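Local coordinates for universal stress protein MJ0577 (Methanocaldococcus jannaschii, PDB 1MJH) that binds ATP and a manganese ion in each subunit of a homodimer and belongs to the universal stress protein A family, at residues B[6-11]-B[121-126]; B[24-29]-B[90-95]; B[34-39]-B[95-100]. All blocks are in the same frame, centred on the assembly; numbering follows the deposited sequence.

Interaction 1 of 3, residues B[6-11]-B[121-126]; sequences KKILYP and VDIIIM. With ATP (adenosine-5'-triphosphate), chain F.
Leu9 and Ile124 lie abreast in a parallel pairing of two strands; the axes of residues 7-11 and 123-126 approach to 4.8 Å at an angle of 31°. The backbone of Leu9 carries the ladder: its N donates to Ile123 O at 2.9 Å in an almost straight bond (174°), and its O accepts from Ile125 N at 2.9 Å. At Asp122 the side chain joins in the pairing. Asp122 OD2 receives Lys7 N at 2.9 Å on its anti lone pair and, weakly, Lys6 N, while Asp122 N returns a bond to Lys7 O; the carboxylate reaches these amides because its CG is turned to lie beside its own backbone N (chi1 -62°).

These are the first and fourth strands of a five-stranded parallel sheet of order 3-2-1-4-5, the open alpha/beta fold of the HUP clan. The nucleotide binds at the C-terminal ends of these neighbouring strands: ATP O2' donates to Pro11 O at 2.7 Å, Pro11 CB lies against the adenine, and the Met126 methyl packs on the ribose.

On one face of the sheet Ile8 and Ile123 run side by side, Ile8 CG1 touching Ile123 CG2 at 3.8 Å, and Ile8 CG2 meets the end of Ile125; Phe28 packs on all three isoleucines. On the other, Leu9 CB rests on Val121 CG1 at 4.0 Å, and Pro11 crosses Ile124 at about a right angle beneath helix 108-118. Because Pro11 has no N-H to continue the ladder, the buried Ile125 O finds no hydrogen-bond partner; it is faced by carbon, Pro11 CD and, in the plane of its ring, Tyr10 CD1 each lying 3.4 Å from Ile125 O.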
loop_
_atom_site.group_PDB
_atom_site.type_symbol
_atom_site.label_atom_id
_atom_site.label_comp_id
_atom_site.label_asym_id
_atom_site.label_seq_id
_atom_site.Cartn_x
_atom_site.Cartn_y
_atom_site.Cartn_z
ATOM N N LYS B 6 2.327 1.667 14.953
ATOM C CA LYS B 6 1.635 1.448 16.220
ATOM C C LYS B 6 0.130 1.487 16.055
ATOM O O LYS B 6 -0.531 0.716 16.744
ATOM C CB LYS B 6 2.081 2.578 17.193
ATOM C CG LYS B 6 1.473 2.382 18.576
ATOM C CD LYS B 6 2.186 3.171 19.665
ATOM C CE LYS B 6 1.703 2.725 21.039
ATOM N NZ LYS B 6 2.732 2.952 22.095
ATOM N N LYS B 7 -0.392 2.344 15.171
ATOM C CA LYS B 7 -1.833 2.477 15.012
ATOM C C LYS B 7 -2.226 2.299 13.557
ATOM O O LYS B 7 -1.656 2.926 12.639
ATOM C CB LYS B 7 -2.264 3.870 15.528
ATOM C CG LYS B 7 -3.783 4.012 15.591
ATOM C CD LYS B 7 -4.141 5.463 15.958
ATOM C CE LYS B 7 -3.640 5.757 17.378
ATOM N NZ LYS B 7 -4.461 6.904 17.909
ATOM N N ILE B 8 -3.083 1.314 13.290
ATOM C CA ILE B 8 -3.521 0.987 11.925
ATOM C C ILE B 8 -4.983 1.357 11.687
ATOM O O ILE B 8 -5.852 1.087 12.553
ATOM C CB ILE B 8 -3.421 -0.570 11.787
ATOM C CG1 ILE B 8 -1.984 -1.007 11.922
ATOM C CG2 ILE B 8 -4.006 -1.052 10.456
ATOM C CD1 ILE B 8 -1.821 -2.498 12.297
ATOM N N LEU B 9 -5.278 1.881 10.501
ATOM C CA LEU B 9 -6.682 2.088 10.111
ATOM C C LEU B 9 -7.057 0.909 9.214
ATOM O O LEU B 9 -6.351 0.694 8.217
ATOM C CB LEU B 9 -6.986 3.374 9.335
ATOM C CG LEU B 9 -8.404 3.582 8.779
ATOM C CD1 LEU B 9 -9.438 3.601 9.934
ATOM C CD2 LEU B 9 -8.561 4.879 7.988
ATOM N N TYR B 10 -8.131 0.167 9.534
ATOM C CA TYR B 10 -8.539 -0.949 8.710
ATOM C C TYR B 10 -10.001 -0.717 8.352
ATOM O O TYR B 10 -10.914 -0.926 9.180
ATOM C CB TYR B 10 -8.400 -2.303 9.461
ATOM C CG TYR B 10 -9.096 -3.454 8.788
ATOM C CD1 TYR B 10 -8.877 -3.706 7.425
ATOM C CD2 TYR B 10 -9.962 -4.293 9.479
ATOM C CE1 TYR B 10 -9.503 -4.766 6.794
ATOM C CE2 TYR B 10 -10.591 -5.355 8.843
ATOM C CZ TYR B 10 -10.361 -5.575 7.516
ATOM O OH TYR B 10 -10.986 -6.623 6.842
ATOM N N PRO B 11 -10.244 -0.122 7.205
ATOM C CA PRO B 11 -11.597 0.145 6.737
ATOM C C PRO B 11 -12.104 -1.101 6.000
ATOM O O PRO B 11 -11.423 -1.612 5.118
ATOM C CB PRO B 11 -11.408 1.291 5.749
ATOM C CG PRO B 11 -10.002 1.173 5.214
ATOM C CD PRO B 11 -9.232 0.353 6.218
ATOM N N VAL B 121 -3.297 7.783 12.477
ATOM C CA VAL B 121 -2.773 6.432 12.216
ATOM C C VAL B 121 -1.428 6.459 11.518
ATOM O O VAL B 121 -1.146 7.439 10.842
ATOM C CB VAL B 121 -3.811 5.579 11.451
ATOM C CG1 VAL B 121 -5.183 5.668 12.114
ATOM C CG2 VAL B 121 -3.928 5.960 9.990
ATOM N N ASP B 122 -0.679 5.384 11.572
ATOM C CA ASP B 122 0.600 5.160 10.912
ATOM C C ASP B 122 0.459 4.486 9.525
ATOM O O ASP B 122 1.418 4.561 8.751
ATOM C CB ASP B 122 1.456 4.277 11.820
ATOM C CG ASP B 122 1.732 4.963 13.171
ATOM O OD1 ASP B 122 2.404 6.023 13.120
ATOM O OD2 ASP B 122 1.302 4.503 14.257
ATOM N N ILE B 123 -0.707 3.912 9.253
ATOM C CA ILE B 123 -0.834 3.184 7.971
ATOM C C ILE B 123 -2.308 2.853 7.804
ATOM O O ILE B 123 -3.022 2.708 8.817
ATOM C CB ILE B 123 0.031 1.922 8.003
ATOM C CG1 ILE B 123 -0.102 1.180 6.656
ATOM C CG2 ILE B 123 -0.331 0.969 9.157
ATOM C CD1 ILE B 123 0.945 0.056 6.549
ATOM N N ILE B 124 -2.770 2.785 6.576
ATOM C CA ILE B 124 -4.103 2.310 6.257
ATOM C C ILE B 124 -3.925 0.957 5.551
ATOM O O ILE B 124 -3.127 0.923 4.608
ATOM C CB ILE B 124 -4.800 3.260 5.263
ATOM C CG1 ILE B 124 -4.826 4.697 5.922
ATOM C CG2 ILE B 124 -6.228 2.781 5.126
ATOM C CD1 ILE B 124 -5.487 5.687 5.009
ATOM N N ILE B 125 -4.575 -0.101 6.012
ATOM C CA ILE B 125 -4.433 -1.430 5.333
ATOM C C ILE B 125 -5.821 -1.764 4.736
ATOM O O ILE B 125 -6.807 -1.852 5.469
ATOM C CB ILE B 125 -3.989 -2.472 6.359
ATOM C CG1 ILE B 125 -2.559 -2.178 6.854
ATOM C CG2 ILE B 125 -3.985 -3.859 5.660
ATOM C CD1 ILE B 125 -2.031 -3.189 7.877
ATOM N N MET B 126 -5.930 -1.927 3.417
ATOM C CA MET B 126 -7.278 -2.061 2.790
ATOM C C MET B 126 -7.193 -2.991 1.594
ATOM O O MET B 126 -6.087 -3.213 1.086
ATOM C CB MET B 126 -7.900 -0.657 2.455
ATOM C CG MET B 126 -7.119 0.079 1.313
ATOM S SD MET B 126 -7.498 1.940 1.226
ATOM C CE MET B 126 -9.281 1.769 0.994
HETATM P PG ATP F . -16.376 0.259 -6.457
HETATM O O1G ATP F . -15.547 1.358 -7.023
HETATM O O2G ATP F . -16.876 0.667 -5.186
HETATM O O3G ATP F . -17.458 -0.167 -7.356
HETATM P PB ATP F . -15.074 -2.146 -5.345
HETATM O O1B ATP F . -14.696 -3.366 -6.069
HETATM O O2B ATP F . -16.243 -2.389 -4.493
HETATM O O3B ATP F . -15.309 -0.971 -6.366
HETATM P PA ATP F . -13.614 -0.597 -3.257
HETATM O O1A ATP F . -12.753 0.445 -3.760
HETATM O O2A ATP F . -14.870 -0.215 -2.707
HETATM O O3A ATP F . -13.822 -1.683 -4.471
HETATM O "O5'" ATP F . -13.011 -1.568 -2.171
HETATM C "C5'" ATP F . -11.612 -1.387 -1.831
HETATM C "C4'" ATP F . -11.454 -1.438 -0.323
HETATM O "O4'" ATP F . -12.039 -0.188 0.221
HETATM C "C3'" ATP F . -12.204 -2.531 0.423
HETATM O "O3'" ATP F . -11.527 -3.796 0.393
HETATM C "C2'" ATP F . -12.279 -1.901 1.837
HETATM O "O2'" ATP F . -11.007 -2.072 2.493
HETATM C "C1'" ATP F . -12.550 -0.416 1.484
HETATM N N9 ATP F . -13.961 -0.054 1.528
HETATM C C8 ATP F . -14.859 0.020 0.522
HETATM N N7 ATP F . -16.045 0.464 0.892
HETATM C C5 ATP F . -15.936 0.637 2.190
HETATM C C6 ATP F . -16.866 1.083 3.115
HETATM N N6 ATP F . -18.111 1.386 2.745
HETATM N N1 ATP F . -16.462 1.169 4.379
HETATM C C2 ATP F . -15.173 0.873 4.746
HETATM N N3 ATP F . -14.201 0.443 3.922
HETATM C C4 ATP F . -14.702 0.334 2.670
#

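Interaction 2 of 3, residues B[24-29]-B[90-95]; sequences HVKAFK and KELEDV
Lys26 NZ forms a salt bridge with Glu91 OE2 at 2.7 Å, using the anti lone pair of that oxygen. The two chains meet at about a right angle: Glu91 is extended, whereas the bend of Lys26 at chi3 (58°) swings CE, and with it NZ, round to the oxygen. Lys26 CD lies 3.3 Å from Glu91 OE2, and the carboxylate oxygen is thus lined by the outer methylenes of the lysine as well as by its ammonium group.

Lys29 lays its CG, CD and CE along Val95 O, CG at 3.6 Å, while its NZ is held by Lys32 O and Glu34. Val95 CG1 reaches across to Lys26 CE at 4.2 Å. Beneath the charged pair lies the apolar layer: Leu92 CD2 touches Val25 CG1 at 4.0 Å and also lies against Lys26 CG, so one methyl touches two consecutive residues of helix 16-27. The neighbouring His24 ND1 is hydrogen-bonded to Tyr5 OH of the second subunit.

Helices 16-27 and 66-95 cover the same face of the sheet, Val25 packing on Ile125 of strand 123-127 and Leu92 on Val99 of strand 98-106.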
loop_
_atom_site.group_PDB
_atom_site.type_symbol
_atom_site.label_atom_id
_atom_site.label_comp_id
_atom_site.label_asym_id
_atom_site.label_seq_id
_atom_site.Cartn_x
_atom_site.Cartn_y
_atom_site.Cartn_z
ATOM N N HIS B 24 -3.522 -9.351 6.688
ATOM C CA HIS B 24 -2.340 -8.468 6.742
ATOM C C HIS B 24 -2.393 -7.597 7.975
ATOM O O HIS B 24 -1.346 -7.420 8.618
ATOM C CB HIS B 24 -2.250 -7.589 5.467
ATOM C CG HIS B 24 -1.971 -8.481 4.282
ATOM N ND1 HIS B 24 -0.689 -8.536 3.749
ATOM C CD2 HIS B 24 -2.782 -9.288 3.553
ATOM C CE1 HIS B 24 -0.731 -9.405 2.739
ATOM N NE2 HIS B 24 -1.981 -9.911 2.580
ATOM N N VAL B 25 -3.567 -7.127 8.396
ATOM C CA VAL B 25 -3.621 -6.411 9.683
ATOM C C VAL B 25 -3.075 -7.280 10.812
ATOM O O VAL B 25 -2.317 -6.820 11.685
ATOM C CB VAL B 25 -5.067 -5.996 10.005
ATOM C CG1 VAL B 25 -5.162 -5.280 11.373
ATOM C CG2 VAL B 25 -5.568 -5.043 8.898
ATOM N N LYS B 26 -3.502 -8.533 10.833
ATOM C CA LYS B 26 -3.009 -9.479 11.858
ATOM C C LYS B 26 -1.524 -9.672 11.771
ATOM O O LYS B 26 -0.808 -9.757 12.801
ATOM C CB LYS B 26 -3.785 -10.822 11.756
ATOM C CG LYS B 26 -5.274 -10.595 12.115
ATOM C CD LYS B 26 -6.131 -11.838 11.840
ATOM C CE LYS B 26 -5.680 -13.084 12.576
ATOM N NZ LYS B 26 -6.514 -14.286 12.202
ATOM N N ALA B 27 -0.935 -9.687 10.552
ATOM C CA ALA B 27 0.501 -9.836 10.419
ATOM C C ALA B 27 1.323 -8.694 10.940
ATOM O O ALA B 27 2.536 -8.842 11.194
ATOM C CB ALA B 27 0.838 -10.187 8.950
ATOM N N PHE B 28 0.714 -7.503 11.078
ATOM C CA PHE B 28 1.441 -6.355 11.622
ATOM C C PHE B 28 1.606 -6.474 13.143
ATOM O O PHE B 28 2.254 -5.609 13.691
ATOM C CB PHE B 28 0.725 -5.063 11.250
ATOM C CG PHE B 28 1.191 -4.449 9.966
ATOM C CD1 PHE B 28 1.046 -5.110 8.766
ATOM C CD2 PHE B 28 1.822 -3.207 9.940
ATOM C CE1 PHE B 28 1.480 -4.562 7.577
ATOM C CE2 PHE B 28 2.263 -2.666 8.756
ATOM C CZ PHE B 28 2.105 -3.338 7.566
ATOM N N LYS B 29 0.951 -7.423 13.811
ATOM C CA LYS B 29 1.136 -7.547 15.268
ATOM C C LYS B 29 2.557 -7.957 15.650
ATOM O O LYS B 29 3.055 -8.897 15.040
ATOM C CB LYS B 29 0.212 -8.665 15.814
ATOM C CG LYS B 29 0.038 -8.608 17.335
ATOM C CD LYS B 29 -0.504 -7.249 17.745
ATOM C CE LYS B 29 -0.542 -6.987 19.239
ATOM N NZ LYS B 29 0.809 -6.794 19.823
ATOM N N LYS B 90 -13.445 -8.990 17.865
ATOM C CA LYS B 90 -12.986 -10.096 18.683
ATOM C C LYS B 90 -11.786 -10.822 18.095
ATOM O O LYS B 90 -10.897 -11.197 18.862
ATOM C CB LYS B 90 -14.063 -11.168 18.926
ATOM C CG LYS B 90 -15.166 -10.667 19.858
ATOM C CD LYS B 90 -14.730 -10.715 21.313
ATOM C CE LYS B 90 -15.835 -10.297 22.272
ATOM N NZ LYS B 90 -15.294 -10.090 23.660
ATOM N N GLU B 91 -11.762 -11.005 16.770
ATOM C CA GLU B 91 -10.596 -11.704 16.168
ATOM C C GLU B 91 -9.346 -10.881 16.452
ATOM O O GLU B 91 -8.261 -11.352 16.755
ATOM C CB GLU B 91 -10.827 -11.877 14.651
ATOM C CG GLU B 91 -9.771 -12.787 13.988
ATOM C CD GLU B 91 -9.973 -12.988 12.496
ATOM O OE1 GLU B 91 -11.107 -12.770 12.021
ATOM O OE2 GLU B 91 -9.008 -13.422 11.803
ATOM N N LEU B 92 -9.457 -9.538 16.264
ATOM C CA LEU B 92 -8.271 -8.687 16.453
ATOM C C LEU B 92 -7.833 -8.568 17.917
ATOM O O LEU B 92 -6.649 -8.523 18.217
ATOM C CB LEU B 92 -8.600 -7.272 15.923
ATOM C CG LEU B 92 -8.757 -7.224 14.390
ATOM C CD1 LEU B 92 -9.264 -5.836 13.994
ATOM C CD2 LEU B 92 -7.419 -7.536 13.736
ATOM N N GLU B 93 -8.794 -8.539 18.829
ATOM C CA GLU B 93 -8.491 -8.485 20.261
ATOM C C GLU B 93 -7.790 -9.743 20.712
ATOM O O GLU B 93 -6.862 -9.672 21.520
ATOM C CB GLU B 93 -9.784 -8.261 21.080
ATOM C CG GLU B 93 -10.240 -6.807 20.942
ATOM C CD GLU B 93 -11.539 -6.501 21.669
ATOM O OE1 GLU B 93 -12.273 -7.473 21.962
ATOM O OE2 GLU B 93 -11.865 -5.325 21.932
ATOM N N ASP B 94 -8.179 -10.878 20.121
ATOM C CA ASP B 94 -7.559 -12.152 20.420
ATOM C C ASP B 94 -6.096 -12.229 20.045
ATOM O O ASP B 94 -5.281 -12.839 20.754
ATOM C CB ASP B 94 -8.359 -13.311 19.773
ATOM C CG ASP B 94 -7.581 -14.605 19.988
ATOM O OD1 ASP B 94 -7.554 -15.069 21.158
ATOM O OD2 ASP B 94 -6.970 -15.134 19.032
ATOM N N VAL B 95 -5.663 -11.446 19.041
ATOM C CA VAL B 95 -4.243 -11.411 18.727
ATOM C C VAL B 95 -3.493 -10.348 19.519
ATOM O O VAL B 95 -2.258 -10.336 19.457
ATOM C CB VAL B 95 -3.981 -11.360 17.221
ATOM C CG1 VAL B 95 -4.627 -12.602 16.612
ATOM C CG2 VAL B 95 -4.529 -10.125 16.560
#

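Interaction 3 of 3, residues B[34-39]-B[95-100]; sequences EEVILL and VGFKVK
Lys98 O accepts the Val36 amide N at 2.8 Å, nearly head-on to the carbonyl, and is approached as well by the CA-H of Glu35, with Glu35 CA at 3.3 Å. Val36 O is used in the same way, taking Lys100 N at 2.9 Å and a CA-H contact from Val99. Lys98 N to Glu34 O at 3.1 Å and Leu38 N to Lys100 O bring the bonds between the segments to four, and the ladder runs on to Ile102; in the last of the four the donor stands 36° out of the carbonyl plane.

Val36 sets its CG2 over the centre of the Phe97 ring, 3.6 Å from the centroid, a CH-pi contact made by the methyl that lies beside the backbone N. The ring edge meets the Glu34 backbone carbon; the Glu34 carboxylate also bonds Thr30. Deeper on this face, Leu38 CB packs on Val99 CG1 at 3.9 Å.

On the opposite face of the sheet Glu35 and Lys98 run out in the same direction. Glu35 OE2 lies beside Lys98 CD at 3.2 Å, leaving a long salt bridge of 3.8 Å from OE2 to Lys98 NZ. Ile37 lies alongside Lys100, CD1 against CB, and the Lys100 ammonium pairs with Glu119.

Gly96, with its positive phi of 116°, closes helix 66-95 in a Schellman motif, and strand 98-106 then joins the sheet beside strand 35-43, completing the beta-alpha-beta crossover characteristic of this open alpha/beta fold.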
loop_
_atom_site.group_PDB
_atom_site.type_symbol
_atom_site.label_atom_id
_atom_site.label_comp_id
_atom_site.label_asym_id
_atom_site.label_seq_id
_atom_site.Cartn_x
_atom_site.Cartn_y
_atom_site.Cartn_z
ATOM N N GLU B 34 -0.173 -2.383 20.197
ATOM C CA GLU B 34 -0.649 -1.820 18.941
ATOM C C GLU B 34 -2.174 -1.716 18.889
ATOM O O GLU B 34 -2.909 -2.292 19.701
ATOM C CB GLU B 34 -0.206 -2.512 17.663
ATOM C CG GLU B 34 1.180 -2.436 17.158
ATOM C CD GLU B 34 2.092 -3.614 17.420
ATOM O OE1 GLU B 34 1.588 -4.731 17.679
ATOM O OE2 GLU B 34 3.322 -3.354 17.327
ATOM N N GLU B 35 -2.597 -0.807 17.999
ATOM C CA GLU B 35 -4.023 -0.491 18.014
ATOM C C GLU B 35 -4.616 -0.530 16.607
ATOM O O GLU B 35 -3.895 -0.147 15.701
ATOM C CB GLU B 35 -4.138 0.934 18.558
ATOM C CG GLU B 35 -5.564 1.410 18.724
ATOM C CD GLU B 35 -5.612 2.521 19.786
ATOM O OE1 GLU B 35 -4.627 3.243 19.962
ATOM O OE2 GLU B 35 -6.670 2.623 20.434
ATOM N N VAL B 36 -5.832 -1.021 16.494
ATOM C CA VAL B 36 -6.508 -0.971 15.189
ATOM C C VAL B 36 -7.723 -0.076 15.283
ATOM O O VAL B 36 -8.591 -0.243 16.178
ATOM C CB VAL B 36 -6.924 -2.364 14.663
ATOM C CG1 VAL B 36 -7.704 -2.223 13.349
ATOM C CG2 VAL B 36 -5.678 -3.197 14.464
ATOM N N ILE B 37 -7.908 0.855 14.346
ATOM C CA ILE B 37 -9.118 1.597 14.141
ATOM C C ILE B 37 -9.968 0.803 13.129
ATOM O O ILE B 37 -9.516 0.705 11.997
ATOM C CB ILE B 37 -8.917 3.033 13.616
ATOM C CG1 ILE B 37 -7.896 3.796 14.430
ATOM C CG2 ILE B 37 -10.266 3.770 13.587
ATOM C CD1 ILE B 37 -8.044 3.746 15.952
ATOM N N LEU B 38 -11.059 0.169 13.610
ATOM C CA LEU B 38 -11.828 -0.669 12.672
ATOM C C LEU B 38 -13.011 0.100 12.189
ATOM O O LEU B 38 -13.851 0.580 12.995
ATOM C CB LEU B 38 -12.237 -1.939 13.491
ATOM C CG LEU B 38 -13.314 -2.776 12.786
ATOM C CD1 LEU B 38 -12.676 -3.508 11.578
ATOM C CD2 LEU B 38 -13.841 -3.872 13.729
ATOM N N LEU B 39 -13.036 0.369 10.886
ATOM C CA LEU B 39 -14.029 1.302 10.358
ATOM C C LEU B 39 -14.931 0.766 9.276
ATOM O O LEU B 39 -14.407 0.194 8.334
ATOM C CB LEU B 39 -13.201 2.507 9.792
ATOM C CG LEU B 39 -14.038 3.511 9.017
ATOM C CD1 LEU B 39 -15.076 4.227 9.898
ATOM C CD2 LEU B 39 -13.088 4.592 8.438
ATOM N N VAL B 95 -5.663 -11.446 19.041
ATOM C CA VAL B 95 -4.243 -11.411 18.727
ATOM C C VAL B 95 -3.493 -10.348 19.519
ATOM O O VAL B 95 -2.258 -10.336 19.457
ATOM C CB VAL B 95 -3.981 -11.360 17.221
ATOM C CG1 VAL B 95 -4.627 -12.602 16.612
ATOM C CG2 VAL B 95 -4.529 -10.125 16.560
ATOM N N GLY B 96 -4.192 -9.553 20.312
ATOM C CA GLY B 96 -3.484 -8.653 21.227
ATOM C C GLY B 96 -3.738 -7.194 20.905
ATOM O O GLY B 96 -3.257 -6.336 21.629
ATOM N N PHE B 97 -4.472 -6.875 19.842
ATOM C CA PHE B 97 -4.688 -5.459 19.551
ATOM C C PHE B 97 -5.716 -4.832 20.493
ATOM O O PHE B 97 -6.722 -5.432 20.856
ATOM C CB PHE B 97 -5.238 -5.213 18.134
ATOM C CG PHE B 97 -4.312 -5.434 16.979
ATOM C CD1 PHE B 97 -3.316 -4.557 16.691
ATOM C CD2 PHE B 97 -4.517 -6.540 16.151
ATOM C CE1 PHE B 97 -2.463 -4.708 15.590
ATOM C CE2 PHE B 97 -3.667 -6.725 15.071
ATOM C CZ PHE B 97 -2.673 -5.822 14.795
ATOM N N LYS B 98 -5.558 -3.497 20.630
ATOM C CA LYS B 98 -6.647 -2.686 21.182
ATOM C C LYS B 98 -7.460 -2.262 19.967
ATOM O O LYS B 98 -6.839 -1.840 18.979
ATOM C CB LYS B 98 -6.137 -1.434 21.899
ATOM C CG LYS B 98 -7.194 -0.537 22.517
ATOM C CD LYS B 98 -6.468 0.731 23.004
ATOM C CE LYS B 98 -7.390 1.693 23.729
ATOM N NZ LYS B 98 -6.627 2.875 24.235
ATOM N N VAL B 99 -8.777 -2.327 20.001
ATOM C CA VAL B 99 -9.572 -1.994 18.831
ATOM C C VAL B 99 -10.620 -0.930 19.113
ATOM O O VAL B 99 -11.446 -1.069 20.036
ATOM C CB VAL B 99 -10.334 -3.261 18.322
ATOM C CG1 VAL B 99 -11.205 -2.879 17.116
ATOM C CG2 VAL B 99 -9.418 -4.444 18.078
ATOM N N LYS B 100 -10.589 0.114 18.285
ATOM C CA LYS B 100 -11.609 1.139 18.340
ATOM C C LYS B 100 -12.509 0.945 17.123
ATOM O O LYS B 100 -12.105 1.252 15.986
ATOM C CB LYS B 100 -11.031 2.548 18.263
ATOM C CG LYS B 100 -12.111 3.633 18.310
ATOM C CD LYS B 100 -11.540 5.049 18.400
ATOM C CE LYS B 100 -12.648 6.090 18.386
ATOM N NZ LYS B 100 -12.114 7.494 18.459
#

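Overall arrangement
Interactions 1 and 3 are strand pairings of one sheet, joined through strand 7-11, whose Ile8 O probably bonds Ile37 N of strand 35-43. Interaction 1 lies deeper in the sheet, apolar on both faces apart from Asp122 and the lysines at its N-terminal end, and finishes at the nucleotide; interaction 3 pairs an outermost strand with its inner neighbour, so one face carries lysines and a glutamate while the other stays buried. Interaction 2 joins no strands: it ties together two helices on that buried side, with a salt bridge at its outer rim instead of a backbone ladder. It shares Val95 with interaction 3, to which a probable hydrogen bond from Phe97 N to Leu92 O also connects it.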